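Local coordinates for thiamin pyrophosphokinase (Geobacillus thermodenitrificans, PDB 3K94), which probably catalyses the transfer of a diphosphate group from ATP to thiamine, giving thiamine diphosphate, the coenzyme form of vitamin B1, at residues H4-G9 with T34-E39. Sequence-based numbering, arbitrary orientation.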
# COMPACT_ATOMS: atom_id res chain seq x y z
N HIS B 4 0.98 8.14 19.61
CA HIS B 4 1.82 7.87 18.45
C HIS B 4 2.51 6.52 18.59
O HIS B 4 3.39 6.33 19.43
CB HIS B 4 2.85 8.98 18.28
CG HIS B 4 2.26 10.24 17.73
ND1 HIS B 4 2.97 11.42 17.64
CD2 HIS B 4 1.03 10.51 17.25
CE1 HIS B 4 2.21 12.35 17.10
NE2 HIS B 4 1.02 11.82 16.85
N ILE B 5 2.10 5.57 17.75
CA ILE B 5 2.66 4.23 17.76
C ILE B 5 3.71 4.09 16.66
O ILE B 5 3.44 4.39 15.51
CB ILE B 5 1.56 3.17 17.56
CG1 ILE B 5 0.46 3.35 18.62
CG2 ILE B 5 2.16 1.79 17.61
CD1 ILE B 5 -0.73 2.42 18.48
N VAL B 6 4.89 3.63 17.02
CA VAL B 6 5.98 3.48 16.07
C VAL B 6 6.34 2.01 15.93
O VAL B 6 6.85 1.39 16.88
CB VAL B 6 7.22 4.30 16.49
CG1 VAL B 6 8.32 4.16 15.46
CG2 VAL B 6 6.84 5.76 16.69
N GLY B 7 6.03 1.46 14.77
CA GLY B 7 6.29 0.06 14.45
C GLY B 7 7.61 -0.13 13.71
O GLY B 7 8.38 0.82 13.56
N GLY B 8 7.86 -1.36 13.25
CA GLY B 8 9.19 -1.73 12.81
C GLY B 8 9.43 -1.84 11.32
O GLY B 8 10.33 -2.56 10.89
N GLY B 9 8.63 -1.14 10.51
CA GLY B 9 8.84 -1.10 9.07
C GLY B 9 10.17 -0.47 8.68
O GLY B 9 10.89 0.06 9.52
N THR B 34 10.59 0.45 18.83
CA THR B 34 11.01 0.93 20.15
C THR B 34 12.42 1.52 20.12
O THR B 34 12.70 2.50 20.81
CB THR B 34 10.93 -0.19 21.21
OG1 THR B 34 9.55 -0.51 21.45
CG2 THR B 34 11.59 0.24 22.52
N MSE B 35 13.31 0.92 19.32
CA MSE B 35 14.67 1.44 19.17
C MSE B 35 14.68 2.85 18.55
O MSE B 35 15.49 3.70 18.93
CB MSE B 35 15.54 0.50 18.31
CG MSE B 35 15.70 -0.89 18.84
SE MSE B 35 16.12 -0.86 20.77
CE MSE B 35 17.80 0.18 20.69
N THR B 36 13.78 3.08 17.59
CA THR B 36 13.64 4.41 16.99
C THR B 36 13.30 5.46 18.05
O THR B 36 13.88 6.55 18.08
CB THR B 36 12.57 4.43 15.88
OG1 THR B 36 12.93 3.47 14.88
CG2 THR B 36 12.45 5.83 15.25
N LEU B 37 12.36 5.11 18.93
CA LEU B 37 12.01 5.97 20.06
C LEU B 37 13.22 6.25 20.96
O LEU B 37 13.46 7.40 21.32
CB LEU B 37 10.87 5.36 20.89
CG LEU B 37 9.56 5.13 20.12
CD1 LEU B 37 8.55 4.37 20.97
CD2 LEU B 37 8.97 6.45 19.65
N LEU B 38 13.96 5.21 21.31
CA LEU B 38 15.13 5.37 22.19
C LEU B 38 16.10 6.36 21.54
O LEU B 38 16.68 7.20 22.21
CB LEU B 38 15.84 4.04 22.41
CG LEU B 38 16.78 3.81 23.61
CD1 LEU B 38 17.93 2.91 23.22
CD2 LEU B 38 17.30 5.10 24.21
N GLU B 39 16.27 6.22 20.23
CA GLU B 39 17.22 7.05 19.51
C GLU B 39 16.83 8.52 19.54
O GLU B 39 17.70 9.39 19.56
CB GLU B 39 17.36 6.57 18.06
CG GLU B 39 18.05 5.23 17.94
CD GLU B 39 19.45 5.25 18.54
OE1 GLU B 39 20.06 6.34 18.60
OE2 GLU B 39 19.94 4.17 18.93
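V6 and L37 meet where strand 4-6 faces helix 33-40, and their methyl groups make the closest touch between the two segments. From the CB of V6, which points at the helix, the two branches part. CG1 stands anti to the backbone N (chi1 -179°) and approaches the CB of T36 at 4.3 Å; CG2, set beside that N and anti to the carbonyl carbon, lies 3.7 Å from CD2 of L37. A valine suits the strand because its two methyls, carried directly on CB, reach separate residues of the helix without a long side chain. The leucine, whose CB points toward the strand, has one more carbon to carry its branched end out to the valine methyl; CG lies anti to the carbonyl carbon (chi1 -60°), and the two side chains slide past each other in opposite directions. W27 packs on both V6 and L37, so the pair sits within a larger apolar cluster. T36, partly exposed, offers its CB to V6 while its side chain also touches L14. T34 turns its CB away from the strand, and its side chain packs on L62 of helix 56-65. What joins the segments is apolar packing, as expected of a helix laid on a sheet whose strands already pair their backbones: V6 forms backbone hydrogen bonds with V28 and V30 of strand 28-30. The axes of 4-6 and 34-39 come within 9.0 Å, their chain directions 114° apart. After V6 the chain runs into G7, G8 and G9, and R32 hydrogen-bonds to the carbonyl oxygens of G8 and G9. A helix covering parallel strands in this way is consistent with the Rossmann-like alpha/beta catalytic domain of thiamin pyrophosphokinases.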